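Local coordinates for purine nucleoside phosphorylase (Schistosoma mansoni, PDB 6BJ7), which catalyses the reversible phosphorolysis of purine nucleosides such as inosine and guanosine, releasing the free base and ribose 1-phosphate, and works as a trimer, at residues R124-G129 against S241-N246; G192-N197 against C216-M221; P200-P205 against V255-E260; S35-L40 against T116-G121. One frame throughout, in Å; residues are numbered along the deposited sequence.

Contact 1 of 4, residues R124-G129 against S241-N246. With DU7 (4-chloro-6-methylpyrimidin-2-amine), chain G.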
loop_
_atom_site.group_PDB
_atom_site.type_symbol
_atom_site.label_atom_id
_atom_site.label_comp_id
_atom_site.label_asym_id
_atom_site.label_seq_id
_atom_site.Cartn_x
_atom_site.Cartn_y
_atom_site.Cartn_z
ATOM N N ARG A 124 -25.662 0.488 3.891
ATOM C CA ARG A 124 -26.620 0.477 4.981
ATOM C C ARG A 124 -27.719 -0.567 4.792
ATOM O O ARG A 124 -28.400 -0.908 5.759
ATOM C CB ARG A 124 -27.223 1.875 5.151
ATOM C CG ARG A 124 -26.188 2.877 5.646
ATOM C CD ARG A 124 -26.764 4.279 5.729
ATOM N NE ARG A 124 -25.803 5.264 6.227
ATOM C CZ ARG A 124 -25.549 5.475 7.517
ATOM N NH1 ARG A 124 -26.164 4.752 8.452
ATOM N NH2 ARG A 124 -24.668 6.407 7.868
ATOM N N LYS A 125 -27.895 -1.102 3.584
ATOM C CA LYS A 125 -28.893 -2.151 3.374
ATOM C C LYS A 125 -28.469 -3.520 3.904
ATOM O O LYS A 125 -29.288 -4.441 3.887
ATOM C CB LYS A 125 -29.202 -2.299 1.883
ATOM C CG LYS A 125 -29.931 -1.123 1.256
ATOM C CD LYS A 125 -30.278 -1.445 -0.190
ATOM C CE LYS A 125 -31.126 -0.360 -0.831
ATOM N NZ LYS A 125 -31.867 -0.854 -2.033
ATOM N N LEU A 126 -27.227 -3.696 4.357
ATOM C CA LEU A 126 -26.721 -5.019 4.708
ATOM C C LEU A 126 -26.809 -5.313 6.207
ATOM O O LEU A 126 -26.414 -4.486 7.038
ATOM C CB LEU A 126 -25.284 -5.145 4.207
ATOM C CG LEU A 126 -25.116 -5.057 2.691
ATOM C CD1 LEU A 126 -23.619 -5.082 2.357
ATOM C CD2 LEU A 126 -25.842 -6.179 1.961
ATOM N N LYS A 127 -27.353 -6.488 6.536
ATOM C CA LYS A 127 -27.496 -7.029 7.881
ATOM C C LYS A 127 -26.623 -8.267 8.054
ATOM O O LYS A 127 -26.317 -8.980 7.100
ATOM C CB LYS A 127 -28.938 -7.453 8.173
ATOM C CG LYS A 127 -29.987 -6.423 7.913
ATOM C CD LYS A 127 -31.325 -6.922 8.410
ATOM C CE LYS A 127 -32.320 -7.025 7.275
ATOM N NZ LYS A 127 -32.441 -5.745 6.526
ATOM N N SER A 128 -26.284 -8.557 9.303
ATOM C CA SER A 128 -25.662 -9.832 9.627
ATOM C C SER A 128 -26.510 -10.995 9.110
ATOM O O SER A 128 -27.738 -11.034 9.304
ATOM C CB SER A 128 -25.458 -9.935 11.142
ATOM O OG SER A 128 -24.913 -11.178 11.524
ATOM N N GLY A 129 -25.846 -11.938 8.430
ATOM C CA GLY A 129 -26.508 -13.081 7.842
ATOM C C GLY A 129 -26.887 -12.936 6.380
ATOM O O GLY A 129 -27.363 -13.920 5.784
ATOM N N SER A 241 -19.837 -13.170 -0.547
ATOM C CA SER A 241 -19.529 -12.834 0.843
ATOM C C SER A 241 -20.724 -13.118 1.756
ATOM O O SER A 241 -21.874 -12.808 1.413
ATOM C CB SER A 241 -19.154 -11.357 0.984
ATOM O OG SER A 241 -17.929 -11.008 0.366
ATOM N N LEU A 242 -20.449 -13.703 2.919
ATOM C CA LEU A 242 -21.399 -13.778 4.025
ATOM C C LEU A 242 -21.110 -12.624 4.998
ATOM O O LEU A 242 -19.988 -12.499 5.508
ATOM C CB LEU A 242 -21.290 -15.129 4.749
ATOM C CG LEU A 242 -22.068 -15.278 6.070
ATOM C CD1 LEU A 242 -23.559 -15.034 5.878
ATOM C CD2 LEU A 242 -21.830 -16.683 6.661
ATOM N N ILE A 243 -22.115 -11.790 5.256
ATOM C CA ILE A 243 -21.957 -10.579 6.067
ATOM C C ILE A 243 -22.073 -10.930 7.543
ATOM O O ILE A 243 -23.082 -11.486 7.970
ATOM C CB ILE A 243 -23.016 -9.529 5.675
ATOM C CG1 ILE A 243 -22.908 -9.170 4.185
ATOM C CG2 ILE A 243 -22.895 -8.269 6.525
ATOM C CD1 ILE A 243 -21.508 -8.644 3.742
ATOM N N ALA A 244 -21.042 -10.588 8.337
ATOM C CA ALA A 244 -21.060 -10.893 9.761
ATOM C C ALA A 244 -21.476 -9.718 10.645
ATOM O O ALA A 244 -21.884 -9.951 11.772
ATOM C CB ALA A 244 -19.690 -11.403 10.209
ATOM N N ASN A 245 -21.395 -8.481 10.164
ATOM C CA ASN A 245 -21.775 -7.299 10.942
ATOM C C ASN A 245 -21.959 -6.155 9.955
ATOM O O ASN A 245 -21.520 -6.248 8.806
ATOM C CB ASN A 245 -20.711 -6.931 11.976
ATOM C CG ASN A 245 -19.476 -6.274 11.329
ATOM O OD1 ASN A 245 -18.848 -6.849 10.454
ATOM N ND2 ASN A 245 -19.161 -5.057 11.735
ATOM N N ASN A 246 -22.589 -5.044 10.407
ATOM C CA ASN A 246 -22.553 -3.799 9.627
ATOM C C ASN A 246 -21.642 -2.815 10.362
ATOM O O ASN A 246 -21.978 -2.358 11.464
ATOM C CB ASN A 246 -23.953 -3.203 9.402
ATOM C CG ASN A 246 -23.918 -2.050 8.436
ATOM O OD1 ASN A 246 -23.348 -1.010 8.757
ATOM N ND2 ASN A 246 -24.466 -2.238 7.209
HETATM C C4 DU7 G . -15.469 -7.514 9.282
HETATM C C3 DU7 G . -13.846 -8.373 8.025
HETATM C C2 DU7 G . -14.268 -9.648 8.146
HETATM C C1 DU7 G . -15.361 -9.802 8.874
HETATM CL CL DU7 G . -12.446 -8.116 7.160
HETATM N N DU7 G . -14.366 -7.294 8.532
HETATM N N1 DU7 G . -16.089 -6.386 9.870
HETATM N N2 DU7 G . -15.941 -8.767 9.411
HETATM C C DU7 G . -15.939 -11.195 9.069
#
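The carboxamide of Asn246 is the flat group that reaches across, meeting the backbone carbonyl of Leu126 at its nitrogen end: ND2 donates to Leu126 O over 3.0 Å, with the acceptor tilted 17° out of the amide plane. CG stands anti to the backbone N (chi1 -172°), which carries ND2 over to the 124-129 loop, while OD1 caps the helix that starts at Ser247 by accepting from Leu249 N. One asparagine, having both a donor and an acceptor, thus serves loop and helix together. The side chain of Asn245 leaves its backbone away from the loop, and its OD1 accepts from the amino nitrogen N1 of the chloropyrimidine at 2.9 Å; its ND2 is held by Asp250 and Ser247, so the oxygen is presented to the ligand. These asparagines end strand 236-246 of the mixed sheet in the nucleoside phosphorylase fold, and the loop passes beside that strand just before strand 131-139 begins. Gly129 N makes a nearly straight bond of 2.8 Å to Ile243 O, and the positive phi of Gly129 suits a residue without a CB. Ile243 sets CG2 3.5 Å from Lys127 O, and its CD1 approaches Leu126 CD1 loosely, at 4.4 Å. Ser128, small, polar and exposed, brings OG to 3.3 Å from Ala244 O.

Contact 2 of 4, residues G192-N197 against C216-M221. With DU7 (4-chloro-6-methylpyrimidin-2-amine), chain G.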
loop_
_atom_site.group_PDB
_atom_site.type_symbol
_atom_site.label_atom_id
_atom_site.label_comp_id
_atom_site.label_asym_id
_atom_site.label_seq_id
_atom_site.Cartn_x
_atom_site.Cartn_y
_atom_site.Cartn_z
ATOM N N GLY A 192 -22.857 -6.363 -4.809
ATOM C CA GLY A 192 -22.096 -5.202 -4.382
ATOM C C GLY A 192 -20.618 -5.251 -4.709
ATOM O O GLY A 192 -20.085 -6.246 -5.212
ATOM N N VAL A 193 -19.967 -4.142 -4.374
ATOM C CA VAL A 193 -18.531 -3.926 -4.608
ATOM C C VAL A 193 -17.729 -4.268 -3.341
ATOM O O VAL A 193 -18.040 -3.776 -2.243
ATOM C CB VAL A 193 -18.269 -2.465 -5.042
ATOM C CG1 VAL A 193 -16.745 -2.169 -5.141
ATOM C CG2 VAL A 193 -18.959 -2.139 -6.371
ATOM N N TYR A 194 -16.672 -5.084 -3.496
ATOM C CA TYR A 194 -15.843 -5.569 -2.382
ATOM C C TYR A 194 -14.542 -4.780 -2.254
ATOM O O TYR A 194 -13.761 -4.708 -3.214
ATOM C CB TYR A 194 -15.521 -7.045 -2.598
ATOM C CG TYR A 194 -14.684 -7.796 -1.548
ATOM C CD1 TYR A 194 -15.289 -8.594 -0.581
ATOM C CD2 TYR A 194 -13.296 -7.770 -1.569
ATOM C CE1 TYR A 194 -14.552 -9.331 0.349
ATOM C CE2 TYR A 194 -12.543 -8.501 -0.637
ATOM C CZ TYR A 194 -13.157 -9.276 0.317
ATOM O OH TYR A 194 -12.414 -9.994 1.211
ATOM N N ALA A 195 -14.290 -4.209 -1.061
ATOM C CA ALA A 195 -13.003 -3.573 -0.754
ATOM C C ALA A 195 -12.077 -4.583 -0.089
ATOM O O ALA A 195 -12.460 -5.226 0.893
ATOM C CB ALA A 195 -13.164 -2.364 0.166
ATOM N N PHE A 196 -10.855 -4.721 -0.632
ATOM C CA PHE A 196 -9.807 -5.565 -0.049
ATOM C C PHE A 196 -8.955 -4.742 0.926
ATOM O O PHE A 196 -8.226 -3.831 0.508
ATOM C CB PHE A 196 -8.971 -6.158 -1.186
ATOM C CG PHE A 196 -7.830 -7.110 -0.765
ATOM C CD1 PHE A 196 -7.829 -7.757 0.462
ATOM C CD2 PHE A 196 -6.731 -7.322 -1.635
ATOM C CE1 PHE A 196 -6.784 -8.586 0.843
ATOM C CE2 PHE A 196 -5.677 -8.169 -1.256
ATOM C CZ PHE A 196 -5.701 -8.804 -0.008
ATOM N N ASN A 197 -9.126 -5.018 2.244
ATOM C CA ASN A 197 -8.262 -4.557 3.338
ATOM C C ASN A 197 -7.226 -5.642 3.579
ATOM O O ASN A 197 -7.578 -6.762 3.949
ATOM C CB ASN A 197 -9.090 -4.331 4.616
ATOM C CG ASN A 197 -8.254 -4.127 5.884
ATOM O OD1 ASN A 197 -7.110 -3.662 5.847
ATOM N ND2 ASN A 197 -8.858 -4.511 7.024
ATOM N N CYS A 216 -17.869 1.568 -1.581
ATOM C CA CYS A 216 -17.725 0.163 -1.220
ATOM C C CYS A 216 -18.975 -0.325 -0.523
ATOM O O CYS A 216 -19.550 0.383 0.309
ATOM C CB CYS A 216 -16.528 -0.055 -0.299
ATOM S SG CYS A 216 -15.034 0.596 -1.015
ATOM N N ASP A 217 -19.398 -1.546 -0.860
ATOM C CA ASP A 217 -20.521 -2.166 -0.179
ATOM C C ASP A 217 -20.112 -3.132 0.925
ATOM O O ASP A 217 -20.862 -3.277 1.888
ATOM C CB ASP A 217 -21.400 -2.906 -1.186
ATOM C CG ASP A 217 -21.961 -1.948 -2.250
ATOM O OD1 ASP A 217 -22.692 -1.015 -1.864
ATOM O OD2 ASP A 217 -21.645 -2.096 -3.442
ATOM N N VAL A 218 -18.958 -3.784 0.795
ATOM C CA VAL A 218 -18.496 -4.844 1.690
ATOM C C VAL A 218 -16.982 -4.686 1.800
ATOM O O VAL A 218 -16.350 -4.173 0.879
ATOM C CB VAL A 218 -18.860 -6.237 1.107
ATOM C CG1 VAL A 218 -18.392 -7.342 1.992
ATOM C CG2 VAL A 218 -20.360 -6.363 0.870
ATOM N N VAL A 219 -16.390 -5.131 2.927
ATOM C CA VAL A 219 -14.937 -5.101 3.139
ATOM C C VAL A 219 -14.471 -6.432 3.734
ATOM O O VAL A 219 -15.128 -7.017 4.604
ATOM C CB VAL A 219 -14.520 -3.890 4.032
ATOM C CG1 VAL A 219 -15.200 -3.917 5.380
ATOM C CG2 VAL A 219 -13.001 -3.830 4.209
ATOM N N GLY A 220 -13.337 -6.933 3.235
ATOM C CA GLY A 220 -12.737 -8.133 3.804
ATOM C C GLY A 220 -11.253 -8.237 3.481
ATOM O O GLY A 220 -10.688 -7.378 2.804
ATOM N N MET A 221 -10.651 -9.366 3.901
ATOM C CA MET A 221 -9.197 -9.546 3.863
ATOM C C MET A 221 -8.745 -10.686 2.942
ATOM O O MET A 221 -7.627 -11.185 3.103
ATOM C CB MET A 221 -8.648 -9.803 5.271
ATOM C CG MET A 221 -9.074 -8.828 6.364
ATOM S SD MET A 221 -8.528 -9.357 8.011
ATOM C CE MET A 221 -9.412 -8.194 9.050
HETATM C C4 DU7 G . -15.469 -7.514 9.282
HETATM C C3 DU7 G . -13.846 -8.373 8.025
HETATM C C2 DU7 G . -14.268 -9.648 8.146
HETATM C C1 DU7 G . -15.361 -9.802 8.874
HETATM CL CL DU7 G . -12.446 -8.116 7.160
HETATM N N DU7 G . -14.366 -7.294 8.532
HETATM N N1 DU7 G . -16.089 -6.386 9.870
HETATM N N2 DU7 G . -15.941 -8.767 9.411
HETATM C C DU7 G . -15.939 -11.195 9.069
#
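Tyr194 reaches across to the neighbouring strand at Gly220. Its CB leaves the strand on the face shared with Val218, and CG lies anti to the backbone N (chi1 -179°), turning the ring toward the neighbouring strand. CD1 then packs 4.2 Å from Val218 CG1, CE1 passes Gly220 N, and CZ comes to 3.7 Å from Gly220 CA. At the tip, OH is 3.1 Å from Gly220 C and bonds with Ser222 N; with no side chain, Gly220 lets the hydroxyl lie directly against its backbone. At the other end Asp217 OD2 takes the Val193 N-H through its anti lone pair at 2.8 Å, and Val193 O accepts from both Asp217 N and Val218 N. Beyond the last bridge, Met221 CG lies 3.5 Å from the ligand chlorine and the chain runs on extended, bringing CE to it too. Strands 189-196 and 218-220 run parallel, joined through helix 205-213 as a beta-alpha-beta crossover whose second strand ends at the ligand, probably in the purine-base pocket.

Contact 3 of 4, residues P200-P205 against V255-E260. With DU7 (4-chloro-6-methylpyrimidin-2-amine), chain G; DMS (dimethyl sulfoxide), chain E.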
loop_
_atom_site.group_PDB
_atom_site.type_symbol
_atom_site.label_atom_id
_atom_site.label_comp_id
_atom_site.label_asym_id
_atom_site.label_seq_id
_atom_site.Cartn_x
_atom_site.Cartn_y
_atom_site.Cartn_z
ATOM N N PRO A 200 -4.208 -7.723 9.273
ATOM C CA PRO A 200 -5.296 -8.515 9.868
ATOM C C PRO A 200 -6.161 -7.767 10.889
ATOM O O PRO A 200 -7.070 -8.401 11.461
ATOM C CB PRO A 200 -4.537 -9.646 10.557
ATOM C CG PRO A 200 -3.282 -8.960 11.094
ATOM C CD PRO A 200 -2.922 -8.005 9.920
ATOM N N THR A 201 -5.892 -6.488 11.168
ATOM C CA THR A 201 -6.821 -5.718 11.994
ATOM C C THR A 201 -8.124 -5.485 11.220
ATOM O O THR A 201 -8.117 -5.145 10.032
ATOM C CB THR A 201 -6.224 -4.369 12.410
ATOM O OG1 THR A 201 -5.804 -3.658 11.245
ATOM C CG2 THR A 201 -4.988 -4.539 13.337
ATOM N N TYR A 202 -9.257 -5.619 11.919
ATOM C CA TYR A 202 -10.506 -5.206 11.300
ATOM C C TYR A 202 -10.430 -3.726 10.919
ATOM O O TYR A 202 -9.709 -2.934 11.539
ATOM C CB TYR A 202 -11.698 -5.453 12.254
ATOM C CG TYR A 202 -11.998 -6.922 12.533
ATOM C CD1 TYR A 202 -12.522 -7.749 11.536
ATOM C CD2 TYR A 202 -11.785 -7.469 13.792
ATOM C CE1 TYR A 202 -12.811 -9.089 11.787
ATOM C CE2 TYR A 202 -12.087 -8.804 14.049
ATOM C CZ TYR A 202 -12.579 -9.604 13.031
ATOM O OH TYR A 202 -12.844 -10.941 13.273
ATOM N N GLU A 203 -11.173 -3.349 9.883
ATOM C CA GLU A 203 -11.317 -1.942 9.517
ATOM C C GLU A 203 -11.721 -1.093 10.729
ATOM O O GLU A 203 -12.598 -1.470 11.515
ATOM C CB GLU A 203 -12.358 -1.833 8.373
ATOM C CG GLU A 203 -13.888 -2.186 8.737
ATOM C CD GLU A 203 -14.287 -3.649 8.695
ATOM O OE1 GLU A 203 -13.416 -4.510 8.532
ATOM O OE2 GLU A 203 -15.515 -3.955 8.838
ATOM N N SER A 204 -11.029 0.042 10.913
ATOM C CA SER A 204 -11.340 0.943 12.020
ATOM C C SER A 204 -12.644 1.692 11.729
ATOM O O SER A 204 -13.063 1.788 10.573
ATOM C CB SER A 204 -10.213 1.952 12.229
ATOM O OG SER A 204 -10.201 2.901 11.171
ATOM N N PRO A 205 -13.281 2.259 12.749
ATOM C CA PRO A 205 -14.520 3.020 12.487
ATOM C C PRO A 205 -14.331 4.103 11.423
ATOM O O PRO A 205 -15.204 4.304 10.566
ATOM C CB PRO A 205 -14.867 3.614 13.860
ATOM C CG PRO A 205 -14.305 2.619 14.843
ATOM C CD PRO A 205 -13.037 2.073 14.196
ATOM N N VAL A 255 -20.118 -0.245 18.948
ATOM C CA VAL A 255 -20.189 -1.687 19.175
ATOM C C VAL A 255 -18.962 -2.379 18.569
ATOM O O VAL A 255 -18.509 -2.027 17.467
ATOM C CB VAL A 255 -21.491 -2.257 18.573
ATOM C CG1 VAL A 255 -21.431 -3.787 18.458
ATOM C CG2 VAL A 255 -22.663 -1.814 19.402
ATOM N N SER A 256 -18.458 -3.401 19.272
ATOM C CA SER A 256 -17.195 -4.057 18.923
ATOM C C SER A 256 -17.359 -5.130 17.847
ATOM O O SER A 256 -18.424 -5.749 17.703
ATOM C CB SER A 256 -16.584 -4.711 20.161
ATOM O OG SER A 256 -17.201 -5.969 20.385
ATOM N N ILE A 257 -16.264 -5.364 17.114
ATOM C CA ILE A 257 -16.151 -6.398 16.079
ATOM C C ILE A 257 -15.197 -7.473 16.592
ATOM O O ILE A 257 -14.113 -7.146 17.086
ATOM C CB ILE A 257 -15.624 -5.806 14.754
ATOM C CG1 ILE A 257 -16.443 -4.570 14.326
ATOM C CG2 ILE A 257 -15.651 -6.877 13.659
ATOM C CD1 ILE A 257 -15.846 -3.794 13.147
ATOM N N ASN A 258 -15.567 -8.750 16.465
ATOM C CA ASN A 258 -14.651 -9.772 16.970
ATOM C C ASN A 258 -14.888 -11.118 16.296
ATOM O O ASN A 258 -15.981 -11.413 15.793
ATOM C CB ASN A 258 -14.742 -9.894 18.498
ATOM C CG ASN A 258 -15.998 -10.581 18.964
ATOM O OD1 ASN A 258 -16.164 -11.782 18.769
ATOM N ND2 ASN A 258 -16.874 -9.832 19.619
ATOM N N HIS A 259 -13.833 -11.938 16.292
ATOM C CA HIS A 259 -13.868 -13.194 15.543
ATOM C C HIS A 259 -14.903 -14.161 16.112
ATOM O O HIS A 259 -15.426 -15.006 15.377
ATOM C CB HIS A 259 -12.476 -13.846 15.538
ATOM C CG HIS A 259 -12.335 -14.979 14.564
ATOM N ND1 HIS A 259 -12.602 -14.844 13.219
ATOM C CD2 HIS A 259 -11.970 -16.269 14.747
ATOM C CE1 HIS A 259 -12.392 -15.999 12.612
ATOM N NE2 HIS A 259 -12.007 -16.880 13.517
ATOM N N GLU A 260 -15.203 -14.073 17.412
ATOM C CA GLU A 260 -16.173 -15.001 17.985
ATOM C C GLU A 260 -17.564 -14.756 17.419
ATOM O O GLU A 260 -18.282 -15.706 17.071
ATOM C CB GLU A 260 -16.184 -14.879 19.510
ATOM C CG GLU A 260 -14.950 -15.489 20.187
ATOM C CD GLU A 260 -13.648 -14.757 19.847
ATOM O OE1 GLU A 260 -13.604 -13.511 19.970
ATOM O OE2 GLU A 260 -12.669 -15.428 19.452
HETATM C C4 DU7 G . -15.469 -7.514 9.282
HETATM C C3 DU7 G . -13.846 -8.373 8.025
HETATM C C2 DU7 G . -14.268 -9.648 8.146
HETATM C C1 DU7 G . -15.361 -9.802 8.874
HETATM CL CL DU7 G . -12.446 -8.116 7.160
HETATM N N DU7 G . -14.366 -7.294 8.532
HETATM N N1 DU7 G . -16.089 -6.386 9.870
HETATM N N2 DU7 G . -15.941 -8.767 9.411
HETATM C C DU7 G . -15.939 -11.195 9.069
HETATM S S DMS E . -12.692 -12.929 9.793
HETATM O O DMS E . -12.770 -12.929 11.285
HETATM C C1 DMS E . -11.271 -11.975 9.197
HETATM C C2 DMS E . -12.292 -14.575 9.153
#
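This is an aromatic-aliphatic contact between two loops, the one leading into helix 205-213 and the one leading into helix 259-283, and it forms a wall of the ligand pocket at a subunit interface. Ile257 lays its CG2 methyl over one face of the Tyr202 ring, 3.7 Å from the centroid and only 7° off the ring normal, a CH-pi contact. The beta-branched isoleucine suits the place because CG2, anti to the backbone N, covers the ring while CD1 extends toward the side of Glu203. At an edge of the same ring, Tyr202 CD1 lies 3.6 Å from the pyrimidine nitrogen N. Tyr202 OH donates to the O of a dimethyl sulfoxide, probably from the crystallisation liquor, at 2.8 Å, and His259 ND1 donates to that same oxygen at 2.7 Å. Phe161 of the second subunit meets the His259 ring and also packs on Tyr202, while Asp163 of that subunit binds Ile257 N. Glu203 bends at chi2 (-84°); its OE2, also held by Ser247 OG, accepts a hydrogen bond from the ligand amino nitrogen N1 at 2.7 Å, while OE1 lies 2.9 Å from the ring nitrogen N. Two side-by-side oxygens thus suit the two nitrogens. The wall therefore pairs apolar cover for a flat ring with polar ends that could bind a ligand's amino group and a neighbouring oxygen acceptor.

Contact 4 of 4, residues S35-L40 against T116-G121. With DU7 (4-chloro-6-methylpyrimidin-2-amine), chain G; DMS (dimethyl sulfoxide), chain F.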
loop_
_atom_site.group_PDB
_atom_site.type_symbol
_atom_site.label_atom_id
_atom_site.label_comp_id
_atom_site.label_asym_id
_atom_site.label_seq_id
_atom_site.Cartn_x
_atom_site.Cartn_y
_atom_site.Cartn_z
ATOM N N SER A 35 -13.895 -19.462 6.162
ATOM C CA SER A 35 -13.717 -20.134 7.446
ATOM C C SER A 35 -15.075 -20.431 8.061
ATOM O O SER A 35 -15.954 -19.561 8.094
ATOM C CB SER A 35 -12.885 -19.264 8.385
ATOM O OG SER A 35 -13.495 -17.994 8.552
ATOM N N GLY A 36 -15.249 -21.663 8.544
ATOM C CA GLY A 36 -16.550 -22.127 8.999
ATOM C C GLY A 36 -17.531 -22.471 7.895
ATOM O O GLY A 36 -18.656 -22.891 8.199
ATOM N N LEU A 37 -17.141 -22.314 6.635
ATOM C CA LEU A 37 -18.014 -22.532 5.484
ATOM C C LEU A 37 -17.545 -23.706 4.617
ATOM O O LEU A 37 -17.848 -23.766 3.419
ATOM C CB LEU A 37 -18.087 -21.256 4.647
ATOM C CG LEU A 37 -18.338 -19.958 5.431
ATOM C CD1 LEU A 37 -18.302 -18.748 4.492
ATOM C CD2 LEU A 37 -19.671 -20.026 6.187
ATOM N N GLY A 38 -16.839 -24.672 5.209
ATOM C CA GLY A 38 -16.247 -25.745 4.436
ATOM C C GLY A 38 -16.949 -27.093 4.497
ATOM O O GLY A 38 -16.401 -28.075 3.986
ATOM N N LYS A 39 -18.150 -27.165 5.059
ATOM C CA LYS A 39 -18.826 -28.452 5.229
ATOM C C LYS A 39 -18.988 -29.194 3.901
ATOM O O LYS A 39 -18.961 -30.431 3.874
ATOM C CB LYS A 39 -20.185 -28.235 5.881
ATOM C CG LYS A 39 -20.873 -29.525 6.286
ATOM C CD LYS A 39 -22.349 -29.294 6.526
ATOM C CE LYS A 39 -22.861 -30.063 7.704
ATOM N NZ LYS A 39 -22.122 -29.709 8.947
ATOM N N LEU A 40 -19.186 -28.466 2.797
ATOM C CA LEU A 40 -19.410 -29.127 1.509
ATOM C C LEU A 40 -18.256 -30.054 1.164
ATOM O O LEU A 40 -18.466 -31.118 0.567
ATOM C CB LEU A 40 -19.602 -28.094 0.389
ATOM C CG LEU A 40 -19.952 -28.613 -1.025
ATOM C CD1 LEU A 40 -21.131 -29.568 -1.025
ATOM C CD2 LEU A 40 -20.269 -27.450 -1.951
ATOM N N THR A 116 -16.052 -18.444 -1.497
ATOM C CA THR A 116 -16.825 -17.800 -0.430
ATOM C C THR A 116 -15.885 -17.182 0.613
ATOM O O THR A 116 -14.733 -17.612 0.781
ATOM C CB THR A 116 -17.812 -18.752 0.277
ATOM O OG1 THR A 116 -17.120 -19.813 0.961
ATOM C CG2 THR A 116 -18.826 -19.367 -0.707
ATOM N N ASN A 117 -16.389 -16.147 1.297
ATOM C CA ASN A 117 -15.671 -15.501 2.391
ATOM C C ASN A 117 -16.668 -14.922 3.390
ATOM O O ASN A 117 -17.868 -14.830 3.127
ATOM C CB ASN A 117 -14.720 -14.389 1.892
ATOM C CG ASN A 117 -15.458 -13.237 1.191
ATOM O OD1 ASN A 117 -16.286 -12.561 1.778
ATOM N ND2 ASN A 117 -15.141 -13.020 -0.073
ATOM N N LEU A 118 -16.144 -14.574 4.575
ATOM C CA LEU A 118 -16.844 -13.767 5.571
ATOM C C LEU A 118 -16.342 -12.321 5.510
ATOM O O LEU A 118 -15.141 -12.069 5.317
ATOM C CB LEU A 118 -16.628 -14.347 6.970
ATOM C CG LEU A 118 -17.325 -15.683 7.277
ATOM C CD1 LEU A 118 -16.430 -16.504 8.170
ATOM C CD2 LEU A 118 -18.663 -15.444 7.944
ATOM N N ALA A 119 -17.259 -11.360 5.618
ATOM C CA ALA A 119 -16.909 -9.962 5.378
ATOM C C ALA A 119 -17.749 -9.026 6.250
ATOM O O ALA A 119 -18.772 -9.421 6.815
ATOM C CB ALA A 119 -17.112 -9.627 3.908
ATOM N N GLY A 120 -17.306 -7.767 6.348
ATOM C CA GLY A 120 -18.104 -6.709 6.996
ATOM C C GLY A 120 -18.951 -5.907 6.018
ATOM O O GLY A 120 -18.538 -5.624 4.887
ATOM N N GLY A 121 -20.164 -5.552 6.471
ATOM C CA GLY A 121 -21.071 -4.737 5.686
ATOM C C GLY A 121 -20.792 -3.248 5.818
ATOM O O GLY A 121 -20.593 -2.744 6.923
HETATM C C4 DU7 G . -15.469 -7.514 9.282
HETATM C C3 DU7 G . -13.846 -8.373 8.025
HETATM C C2 DU7 G . -14.268 -9.648 8.146
HETATM C C1 DU7 G . -15.361 -9.802 8.874
HETATM CL CL DU7 G . -12.446 -8.116 7.160
HETATM N N DU7 G . -14.366 -7.294 8.532
HETATM N N1 DU7 G . -16.089 -6.386 9.870
HETATM N N2 DU7 G . -15.941 -8.767 9.411
HETATM C C DU7 G . -15.939 -11.195 9.069
HETATM S S DMS F . -12.684 -15.841 5.475
HETATM O O DMS F . -14.093 -16.225 5.174
HETATM C C1 DMS F . -11.627 -17.308 5.368
HETATM C C2 DMS F . -12.021 -14.871 4.096
#
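Leu37 and Leu118, with Ser35 beside them, carry this meeting of the loop after strand 29-31 with strand 112-121, a central strand of the mixed sheet of the nucleoside phosphorylase fold. Leu37 points at the strand and brings CD1 to 4.3 Å from Leu118 CG and 3.9 Å from Thr116 OG1. Its CG stands beside the backbone N, anti to the carbonyl carbon (chi1 -47°), and the branched end is then laid against the strand. Leu273 of helix 259-283 and Leu242 of the next strand also touch Leu37, so a leucine suits a site lined by apolar groups. Thr116 has its hydroxyl bonded to Gly34 N, so that it ties the start of the same loop to the strand while the leucine methyl lies against it. Ser35 sits at the more exposed end, a small residue against which Leu118 packs tightly: Leu118 CD1 is 3.1 Å from Ser35 O and 3.3 Å from Ser35 OG. Further along the strand the bare backbone of Gly120 lies against the chloropyrimidine ring, Gly120 N being 3.5 Å from the ligand C4. Between loop and strand sits a second dimethyl sulfoxide, whose oxygen takes a bond of 2.7 Å from Leu118 N; Ser35 N adds a weak one to the same dimethyl sulfoxide O, 3.4 Å long.

All four contacts touch the chloropyrimidine, which probably occupies the purine-base site. Contacts 1, 2 and 4 share one sheet: Gly121 N meets Asn245 O at 2.8 Å between contacts 4 and 1, and Gly120 N meets Val219 O at 2.9 Å between contacts 4 and 2, both probable hydrogen bonds. Contact 3 lies off the sheet and closes the pocket from the loops, its Glu203 CD 3.4 Å from Val219 CG1 of contact 2. The ligand amino group is shared by Asn245 of contact 1 and Glu203 of contact 3, although the centres of contacts 1 and 3 are about 14 Å apart. Contacts 2 and 3 also both reach the second subunit.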